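Local coordinates for GCN5-related N-acetyltransferase (Kribbella flavida, PDB 4MY0), which binds acetyl-CoA and probably transfers its acetyl group to amines, perhaps those of aminoglycosides, as a member of the GCN5-related N-acetyltransferase (GNAT) family, at residues W69-W74 with L188-S193; G77-M82 with A178-R183; Y256-D261 with A385-D390. All blocks are in the same frame, centred on the assembly; numbering follows the deposited sequence.

Contact 1 uses strand 61-75 and contact 2 its neighbour, strand 78-90; the centres of the contacts are about 12 Å apart. Contact 2 is nested inside the loop closed by contact 1. The two meet where Trp74 packs its ring against His179 and Leu188 touches Met82. Contact 3 follows later in the chain, its centre about 16 Å from that of contact 1 and 13 Å from that of contact 2. Its Asp390 reaches back to Trp190 of contact 1 through a weak hydrogen bond. The side chain of Trp69 is about 12 Å from a bound coenzyme A ligand. Contacts 2 and 3 lie away from the known binding sites, and both touch a second subunit.

Contact 1 (W69-W74 with L188-S193); sequences WDFQQW and LVWPES
Trp190 meets Phe71 and Trp69 in an aromatic cluster beside a short antiparallel strand pairing. Strand 188-189 lies along strand 61-75 and so joins the two acetyltransferase (GNAT) regions of the chain. Both ring pairs involving Trp190 are T-shaped. Phe71 turns its edge to the face of Trp190; the Phe71 ring and the six-membered ring of Trp190 have centroids 4.9 Å apart and planes at 79°. Phe71 CE1 leads the approach, 3.6 Å from Trp190 CZ3. Trp190 in turn directs its own edge at the face of Trp69, with the planes of their six-membered rings at 76°. Phe71 CZ lies over the same face of Trp69. The CB of Trp190 points away from segment 69-74, but CG lies beside the backbone N (chi1 -68°) and the indole comes back to the other two rings. Phe71 is covered on both faces. Trp69 CB lies over one, and Leu188 CD1 lies over the other in a CH-pi contact, 4.1 Å from the Phe71 ring centroid. With Trp190 at its edge, the phenyl ring probably has little freedom to turn. Outside the cluster, Phe392 also packs edge-to-face with Phe71.

Gln72 and Val189 are a hydrogen-bonded pair. Val189 N donates to Gln72 O at 2.8 Å. The return bond, Gln72 N to Val189 O, is weak at 3.3 Å. The CB atoms of Gln72 and Val189 touch at 3.6 Å on one face of the sheet. There Val189 CG2 reaches across to the indole of Trp74, 3.5 Å from its NE1.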
loop_
_atom_site.group_PDB
_atom_site.type_symbol
_atom_site.label_atom_id
_atom_site.label_comp_id
_atom_site.label_asym_id
_atom_site.label_seq_id
_atom_site.Cartn_x
_atom_site.Cartn_y
_atom_site.Cartn_z
ATOM N N TRP C 69 20.343 32.582 3.238
ATOM C CA TRP C 69 19.234 33.355 3.806
ATOM C C TRP C 69 19.743 34.227 4.941
ATOM O O TRP C 69 20.516 33.752 5.791
ATOM C CB TRP C 69 18.156 32.427 4.378
ATOM C CG TRP C 69 17.289 31.754 3.367
ATOM C CD1 TRP C 69 17.414 30.478 2.897
ATOM C CD2 TRP C 69 16.138 32.309 2.723
ATOM N NE1 TRP C 69 16.421 30.213 1.987
ATOM C CE2 TRP C 69 15.622 31.321 1.865
ATOM C CE3 TRP C 69 15.497 33.550 2.787
ATOM C CZ2 TRP C 69 14.491 31.536 1.074
ATOM C CZ3 TRP C 69 14.381 33.766 2.002
ATOM C CH2 TRP C 69 13.885 32.766 1.162
ATOM N N ASP C 70 19.304 35.485 4.974
ATOM C CA ASP C 70 19.620 36.394 6.074
ATOM C C ASP C 70 18.601 36.221 7.202
ATOM O O ASP C 70 17.688 37.034 7.365
ATOM C CB ASP C 70 19.637 37.851 5.585
ATOM C CG ASP C 70 18.378 38.225 4.817
ATOM O OD1 ASP C 70 17.774 37.327 4.183
ATOM O OD2 ASP C 70 17.992 39.416 4.855
ATOM N N PHE C 71 18.744 35.147 7.973
ATOM C CA PHE C 71 17.796 34.860 9.051
ATOM C C PHE C 71 18.253 35.487 10.350
ATOM O O PHE C 71 19.365 36.000 10.441
ATOM C CB PHE C 71 17.729 33.360 9.318
ATOM C CG PHE C 71 17.001 32.565 8.272
ATOM C CD1 PHE C 71 15.809 33.019 7.724
ATOM C CD2 PHE C 71 17.500 31.330 7.870
ATOM C CE1 PHE C 71 15.130 32.255 6.772
ATOM C CE2 PHE C 71 16.833 30.556 6.922
ATOM C CZ PHE C 71 15.647 31.026 6.365
ATOM N N GLN C 72 17.387 35.422 11.361
ATOM C CA GLN C 72 17.829 35.444 12.747
ATOM C C GLN C 72 17.344 34.124 13.322
ATOM O O GLN C 72 16.450 33.486 12.747
ATOM C CB GLN C 72 17.250 36.634 13.523
ATOM C CG GLN C 72 17.506 37.984 12.860
ATOM C CD GLN C 72 17.483 39.129 13.843
ATOM O OE1 GLN C 72 18.350 39.229 14.710
ATOM N NE2 GLN C 72 16.495 40.007 13.713
ATOM N N GLN C 73 17.935 33.687 14.430
ATOM C CA GLN C 73 17.505 32.432 15.045
ATOM C C GLN C 73 17.408 32.619 16.548
ATOM O O GLN C 73 18.288 33.218 17.176
ATOM C CB GLN C 73 18.438 31.271 14.692
ATOM C CG GLN C 73 17.823 29.895 14.980
ATOM C CD GLN C 73 18.774 28.755 14.686
ATOM O OE1 GLN C 73 19.990 28.916 14.765
ATOM N NE2 GLN C 73 18.223 27.595 14.341
ATOM N N TRP C 74 16.315 32.136 17.122
ATOM C CA TRP C 74 16.117 32.277 18.559
ATOM C C TRP C 74 17.065 31.336 19.289
ATOM O O TRP C 74 17.191 30.169 18.915
ATOM C CB TRP C 74 14.674 31.933 18.920
ATOM C CG TRP C 74 13.681 33.009 18.551
ATOM C CD1 TRP C 74 12.921 33.082 17.413
ATOM C CD2 TRP C 74 13.338 34.156 19.338
ATOM N NE1 TRP C 74 12.127 34.207 17.452
ATOM C CE2 TRP C 74 12.363 34.883 18.623
ATOM C CE3 TRP C 74 13.766 34.639 20.580
ATOM C CZ2 TRP C 74 11.811 36.072 19.106
ATOM C CZ3 TRP C 74 13.209 35.812 21.066
ATOM C CH2 TRP C 74 12.243 36.518 20.330
ATOM N N LEU C 188 13.228 30.049 13.504
ATOM C CA LEU C 188 13.645 31.070 12.544
ATOM C C LEU C 188 12.916 32.396 12.772
ATOM O O LEU C 188 11.741 32.413 13.147
ATOM C CB LEU C 188 13.373 30.619 11.108
ATOM C CG LEU C 188 14.074 29.391 10.537
ATOM C CD1 LEU C 188 13.699 29.198 9.079
ATOM C CD2 LEU C 188 15.555 29.554 10.681
ATOM N N VAL C 189 13.622 33.498 12.531
ATOM C CA VAL C 189 13.002 34.815 12.414
ATOM C C VAL C 189 13.088 35.227 10.944
ATOM O O VAL C 189 14.186 35.333 10.392
ATOM C CB VAL C 189 13.753 35.870 13.234
ATOM C CG1 VAL C 189 13.118 37.241 13.034
ATOM C CG2 VAL C 189 13.782 35.491 14.699
ATOM N N TRP C 190 11.941 35.443 10.308
ATOM C CA TRP C 190 11.911 35.870 8.916
ATOM C C TRP C 190 11.756 37.380 8.842
ATOM O O TRP C 190 11.175 37.991 9.739
ATOM C CB TRP C 190 10.722 35.232 8.185
ATOM C CG TRP C 190 10.815 33.752 7.987
ATOM C CD1 TRP C 190 10.435 32.773 8.865
ATOM C CD2 TRP C 190 11.298 33.077 6.819
ATOM N NE1 TRP C 190 10.670 31.531 8.313
ATOM C CE2 TRP C 190 11.196 31.695 7.055
ATOM C CE3 TRP C 190 11.813 33.512 5.594
ATOM C CZ2 TRP C 190 11.595 30.746 6.111
ATOM C CZ3 TRP C 190 12.203 32.570 4.662
ATOM C CH2 TRP C 190 12.097 31.212 4.921
ATOM N N PRO C 191 12.254 37.992 7.757
ATOM C CA PRO C 191 11.958 39.414 7.507
ATOM C C PRO C 191 10.447 39.666 7.482
ATOM O O PRO C 191 9.696 38.776 7.067
ATOM C CB PRO C 191 12.534 39.648 6.110
ATOM C CG PRO C 191 13.586 38.571 5.934
ATOM C CD PRO C 191 13.069 37.380 6.689
ATOM N N GLU C 192 10.010 40.846 7.920
ATOM C CA GLU C 192 8.588 41.204 7.902
ATOM C C GLU C 192 7.998 41.090 6.496
ATOM O O GLU C 192 6.839 40.691 6.329
ATOM C CB GLU C 192 8.375 42.625 8.438
ATOM C CG GLU C 192 6.943 43.144 8.291
ATOM C CD GLU C 192 6.712 44.458 9.021
ATOM O OE1 GLU C 192 5.924 45.292 8.520
ATOM O OE2 GLU C 192 7.311 44.652 10.100
ATOM N N SER C 193 8.806 41.437 5.494
ATOM C CA SER C 193 8.395 41.370 4.090
ATOM C C SER C 193 8.037 39.939 3.683
ATOM O O SER C 193 7.016 39.704 3.022
ATOM C CB SER C 193 9.514 41.895 3.179
ATOM O OG SER C 193 10.557 40.938 3.038
#

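Contact 2 (G77-M82 with A178-R183); sequences GRRVPM and AHEASR
Gly77 abuts Arg183 where the turn before strand 78-90 meets the C-terminal end of helix 168-182, and the CA atoms of these two residues are only 3.6 Å apart. Both have positive phi, 77° at Gly77 and 54° at Arg183, the first residue to leave helical geometry. The lack of a side chain at Gly77 permits this approach: a CB would lie 2.9 Å from Arg183 CA. Gly77 CA also makes a CA-H...O contact with His179 O at 3.6 Å. Gly77 also has a backbone hydrogen bond with Ala184, the residue after Arg183.

Glu180 and Arg79 extend beside this backbone contact. Glu180 CG rests 3.8 Å from Gly77 O. A water bridges the two residues, donating to Gly77 O at 2.9 Å and to Glu180 OE2 at 3.1 Å. The same OE2 forms a long salt bridge with Arg79 NH1, at 3.8 Å. The guanidinium and carboxylate planes are steeply inclined, 78° apart, so the two groups do not pair flat against each other. The ion pair is long and lies at the exposed surface, so its attraction is probably weak, while the water links the same carboxylate oxygen to the backbone of Gly77.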
loop_
_atom_site.group_PDB
_atom_site.type_symbol
_atom_site.label_atom_id
_atom_site.label_comp_id
_atom_site.label_asym_id
_atom_site.label_seq_id
_atom_site.Cartn_x
_atom_site.Cartn_y
_atom_site.Cartn_z
ATOM N N GLY C 77 15.680 32.444 24.007
ATOM C CA GLY C 77 14.819 33.615 24.074
ATOM C C GLY C 77 15.442 34.928 23.606
ATOM O O GLY C 77 14.894 35.997 23.866
ATOM N N ARG C 78 16.577 34.854 22.911
ATOM C CA ARG C 78 17.123 36.031 22.231
ATOM C C ARG C 78 17.374 35.751 20.739
ATOM O O ARG C 78 17.609 34.603 20.344
ATOM C CB ARG C 78 18.396 36.532 22.924
ATOM C CG ARG C 78 18.172 37.020 24.358
ATOM C CD ARG C 78 19.019 38.253 24.678
ATOM N NE ARG C 78 20.431 37.934 24.852
ATOM C CZ ARG C 78 21.439 38.715 24.457
ATOM N NH1 ARG C 78 21.206 39.868 23.844
ATOM N NH2 ARG C 78 22.690 38.331 24.663
ATOM N N ARG C 79 17.323 36.795 19.914
ATOM C CA ARG C 79 17.512 36.636 18.465
ATOM C C ARG C 79 18.982 36.729 18.081
ATOM O O ARG C 79 19.656 37.687 18.440
ATOM C CB ARG C 79 16.738 37.710 17.690
ATOM C CG ARG C 79 15.223 37.697 17.894
ATOM C CD ARG C 79 14.628 38.926 17.222
ATOM N NE ARG C 79 13.214 39.099 17.509
ATOM C CZ ARG C 79 12.742 39.652 18.624
ATOM N NH1 ARG C 79 13.578 40.070 19.569
ATOM N NH2 ARG C 79 11.430 39.770 18.802
ATOM N N VAL C 80 19.474 35.742 17.344
ATOM C CA VAL C 80 20.867 35.727 16.921
ATOM C C VAL C 80 20.913 35.718 15.395
ATOM O O VAL C 80 20.273 34.865 14.769
ATOM C CB VAL C 80 21.587 34.465 17.449
ATOM C CG1 VAL C 80 23.093 34.538 17.175
ATOM C CG2 VAL C 80 21.299 34.261 18.947
ATOM N N PRO C 81 21.652 36.673 14.790
ATOM C CA PRO C 81 21.751 36.695 13.318
ATOM C C PRO C 81 22.301 35.357 12.821
ATOM O O PRO C 81 23.192 34.792 13.465
ATOM C CB PRO C 81 22.741 37.830 13.040
ATOM C CG PRO C 81 22.641 38.750 14.287
ATOM C CD PRO C 81 22.426 37.759 15.427
HETATM N N MSE C 82 21.761 34.839 11.724
HETATM C CA MSE C 82 22.083 33.478 11.336
HETATM C C MSE C 82 22.128 33.316 9.827
HETATM O O MSE C 82 21.267 33.835 9.117
HETATM C CB MSE C 82 21.062 32.509 11.944
HETATM C CG MSE C 82 21.422 31.045 11.734
HETATM SE SE MSE C 82 20.500 30.312 10.176
HETATM C CE MSE C 82 18.879 29.816 11.132
ATOM N N ALA C 178 5.962 35.564 22.795
ATOM C CA ALA C 178 5.911 34.159 23.177
ATOM C C ALA C 178 7.312 33.562 23.375
ATOM O O ALA C 178 7.577 32.884 24.368
ATOM C CB ALA C 178 5.126 33.353 22.149
ATOM N N HIS C 179 8.206 33.808 22.423
ATOM C CA HIS C 179 9.518 33.179 22.456
ATOM C C HIS C 179 10.425 33.754 23.541
ATOM O O HIS C 179 11.310 33.049 24.031
ATOM C CB HIS C 179 10.184 33.257 21.082
ATOM C CG HIS C 179 9.505 32.415 20.046
ATOM N ND1 HIS C 179 8.649 31.385 20.374
ATOM C CD2 HIS C 179 9.549 32.452 18.694
ATOM C CE1 HIS C 179 8.192 30.824 19.268
ATOM N NE2 HIS C 179 8.724 31.451 18.234
ATOM N N GLU C 180 10.214 35.016 23.914
ATOM C CA GLU C 180 10.987 35.613 25.010
ATOM C C GLU C 180 10.559 35.051 26.359
ATOM O O GLU C 180 11.385 34.847 27.251
ATOM C CB GLU C 180 10.862 37.145 25.019
ATOM C CG GLU C 180 11.558 37.823 23.852
ATOM C CD GLU C 180 11.289 39.315 23.778
ATOM O OE1 GLU C 180 10.293 39.776 24.379
ATOM O OE2 GLU C 180 12.080 40.023 23.115
ATOM N N ALA C 181 9.261 34.804 26.500
ATOM C CA ALA C 181 8.696 34.285 27.746
ATOM C C ALA C 181 9.107 32.829 27.972
ATOM O O ALA C 181 9.393 32.431 29.098
ATOM C CB ALA C 181 7.177 34.403 27.732
ATOM N N SER C 182 9.117 32.036 26.907
ATOM C CA SER C 182 9.492 30.630 27.031
ATOM C C SER C 182 11.004 30.372 26.856
ATOM O O SER C 182 11.458 29.241 27.013
ATOM C CB SER C 182 8.701 29.779 26.039
ATOM O OG SER C 182 9.175 29.980 24.719
ATOM N N ARG C 183 11.775 31.417 26.555
ATOM C CA ARG C 183 13.208 31.268 26.264
ATOM C C ARG C 183 13.442 30.254 25.153
ATOM O O ARG C 183 14.311 29.385 25.258
ATOM C CB ARG C 183 13.992 30.873 27.516
ATOM C CG ARG C 183 14.148 32.008 28.504
ATOM C CD ARG C 183 14.429 31.466 29.880
ATOM N NE ARG C 183 13.278 31.638 30.759
ATOM C CZ ARG C 183 12.517 30.649 31.212
ATOM N NH1 ARG C 183 12.783 29.391 30.883
ATOM N NH2 ARG C 183 11.488 30.922 32.007
HETATM O O HOH W 1 14.943 38.868 23.222
#

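Contact 3 (Y256-D261 with A385-D390); sequences YLSPND and APYMLD
Tyr387 receives Ser258 over the face of its ring. This is a CH-pi contact: Ser258 CB is 3.6 Å from the Tyr387 ring centroid and only 13° off the ring normal. Tyr387 CG sits between its backbone N and carbonyl carbon (chi1 71°), which carries the ring across to segment 256-261. Without the ring of Tyr387, as with an alanine here, Ser258 CB is likely to lose its aromatic cover, with a gap opening beside the 258-261 turn.

Leu389 supplies most of the other packing. Its CD2 lies 3.4 Å from Tyr256 O and 3.8 Å from Leu257 CA, and makes van der Waals contact with Tyr256 CB at 4.3 Å. The same methyl sits at the edge of the Tyr387 ring.

The contact joins the loop after strand 252-256, in the second acetyltransferase (GNAT) region, to the C-terminal tail that follows helix 371-380 of the sterol carrier protein-like region. Around it, Arg140 donates to Leu389 O and makes a cation-pi contact with Tyr256. Pro259 packs on His139 and Asn260 on Pro356, both of the second subunit.

Hydrogen bonds shape the loop itself. Ser258 to Asp261 is a type I beta turn, with Asp261 N bonded to Ser258 O at 3.0 Å. Ser258 OG accepts from Asn260 N at 2.6 Å, forming an ST turn. Asp261 OD2 caps Val263 N at the start of helix 263-266.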
loop_
_atom_site.group_PDB
_atom_site.type_symbol
_atom_site.label_atom_id
_atom_site.label_comp_id
_atom_site.label_asym_id
_atom_site.label_seq_id
_atom_site.Cartn_x
_atom_site.Cartn_y
_atom_site.Cartn_z
ATOM N N TYR C 256 3.055 21.355 12.592
ATOM C CA TYR C 256 4.441 21.583 12.952
ATOM C C TYR C 256 4.471 22.332 14.269
ATOM O O TYR C 256 3.926 23.440 14.387
ATOM C CB TYR C 256 5.160 22.359 11.851
ATOM C CG TYR C 256 5.382 21.506 10.638
ATOM C CD1 TYR C 256 6.434 20.596 10.599
ATOM C CD2 TYR C 256 4.523 21.573 9.538
ATOM C CE1 TYR C 256 6.637 19.785 9.503
ATOM C CE2 TYR C 256 4.729 20.766 8.426
ATOM C CZ TYR C 256 5.791 19.876 8.422
ATOM O OH TYR C 256 6.017 19.060 7.338
ATOM N N LEU C 257 5.089 21.702 15.265
ATOM C CA LEU C 257 5.209 22.271 16.604
ATOM C C LEU C 257 6.163 21.453 17.472
ATOM O O LEU C 257 6.520 20.326 17.126
ATOM C CB LEU C 257 3.838 22.363 17.278
ATOM C CG LEU C 257 2.728 21.373 16.955
ATOM C CD1 LEU C 257 2.925 20.065 17.675
ATOM C CD2 LEU C 257 1.422 22.013 17.362
ATOM N N SER C 258 6.567 22.018 18.603
ATOM C CA SER C 258 7.406 21.289 19.554
ATOM C C SER C 258 6.646 20.132 20.208
ATOM O O SER C 258 5.420 20.185 20.328
ATOM C CB SER C 258 7.914 22.253 20.621
ATOM O OG SER C 258 8.202 21.566 21.826
ATOM N N PRO C 259 7.366 19.074 20.643
ATOM C CA PRO C 259 6.693 18.026 21.426
ATOM C C PRO C 259 6.302 18.560 22.805
ATOM O O PRO C 259 5.560 17.889 23.527
ATOM C CB PRO C 259 7.760 16.931 21.551
ATOM C CG PRO C 259 9.073 17.653 21.385
ATOM C CD PRO C 259 8.800 18.793 20.446
ATOM N N ASN C 260 6.789 19.755 23.144
ATOM C CA ASN C 260 6.371 20.475 24.353
ATOM C C ASN C 260 5.146 21.379 24.180
ATOM O O ASN C 260 4.730 22.047 25.129
ATOM C CB ASN C 260 7.521 21.330 24.891
ATOM C CG ASN C 260 8.515 20.528 25.691
ATOM O OD1 ASN C 260 8.148 19.565 26.369
ATOM N ND2 ASN C 260 9.787 20.916 25.620
ATOM N N ASP C 261 4.577 21.421 22.977
ATOM C CA ASP C 261 3.426 22.292 22.727
ATOM C C ASP C 261 2.245 21.912 23.631
ATOM O O ASP C 261 1.954 20.726 23.818
ATOM C CB ASP C 261 3.007 22.241 21.256
ATOM C CG ASP C 261 2.050 23.364 20.883
ATOM O OD1 ASP C 261 2.497 24.327 20.218
ATOM O OD2 ASP C 261 0.861 23.289 21.268
ATOM N N ALA C 385 14.229 22.355 24.342
ATOM C CA ALA C 385 14.901 21.698 23.225
ATOM C C ALA C 385 14.724 22.524 21.948
ATOM O O ALA C 385 13.597 22.917 21.610
ATOM C CB ALA C 385 14.341 20.286 23.043
ATOM N N PRO C 386 15.831 22.791 21.226
ATOM C CA PRO C 386 15.714 23.647 20.040
ATOM C C PRO C 386 14.918 22.958 18.955
ATOM O O PRO C 386 15.080 21.754 18.725
ATOM C CB PRO C 386 17.170 23.848 19.586
ATOM C CG PRO C 386 17.937 22.729 20.222
ATOM C CD PRO C 386 17.221 22.368 21.484
ATOM N N TYR C 387 14.049 23.717 18.301
ATOM C CA TYR C 387 13.284 23.181 17.189
ATOM C C TYR C 387 12.957 24.320 16.253
ATOM O O TYR C 387 13.164 25.495 16.578
ATOM C CB TYR C 387 11.986 22.526 17.672
ATOM C CG TYR C 387 10.956 23.520 18.168
ATOM C CD1 TYR C 387 9.885 23.910 17.359
ATOM C CD2 TYR C 387 11.053 24.075 19.441
ATOM C CE1 TYR C 387 8.935 24.829 17.813
ATOM C CE2 TYR C 387 10.107 24.996 19.901
ATOM C CZ TYR C 387 9.051 25.362 19.079
ATOM O OH TYR C 387 8.117 26.265 19.525
HETATM N N MSE C 388 12.411 23.956 15.104
HETATM C CA MSE C 388 12.116 24.895 14.048
HETATM C C MSE C 388 10.784 24.450 13.464
HETATM O O MSE C 388 10.482 23.249 13.466
HETATM C CB MSE C 388 13.199 24.771 12.968
HETATM C CG MSE C 388 13.499 26.022 12.224
HETATM SE SE MSE C 388 14.923 25.616 10.965
HETATM C CE MSE C 388 16.434 25.951 12.106
ATOM N N LEU C 389 9.993 25.391 12.957
ATOM C CA LEU C 389 8.745 25.038 12.284
ATOM C C LEU C 389 8.955 24.887 10.785
ATOM O O LEU C 389 8.211 24.164 10.113
ATOM C CB LEU C 389 7.672 26.097 12.551
ATOM C CG LEU C 389 7.470 26.338 14.039
ATOM C CD1 LEU C 389 6.612 27.586 14.269
ATOM C CD2 LEU C 389 6.868 25.094 14.722
ATOM N N ASP C 390 9.975 25.560 10.261
ATOM C CA ASP C 390 10.149 25.643 8.817
ATOM C C ASP C 390 11.258 24.733 8.313
ATOM O O ASP C 390 12.189 24.403 9.049
ATOM C CB ASP C 390 10.473 27.084 8.397
ATOM C CG ASP C 390 9.510 28.102 8.985
ATOM O OD1 ASP C 390 8.360 28.181 8.503
ATOM O OD2 ASP C 390 9.908 28.826 9.926
#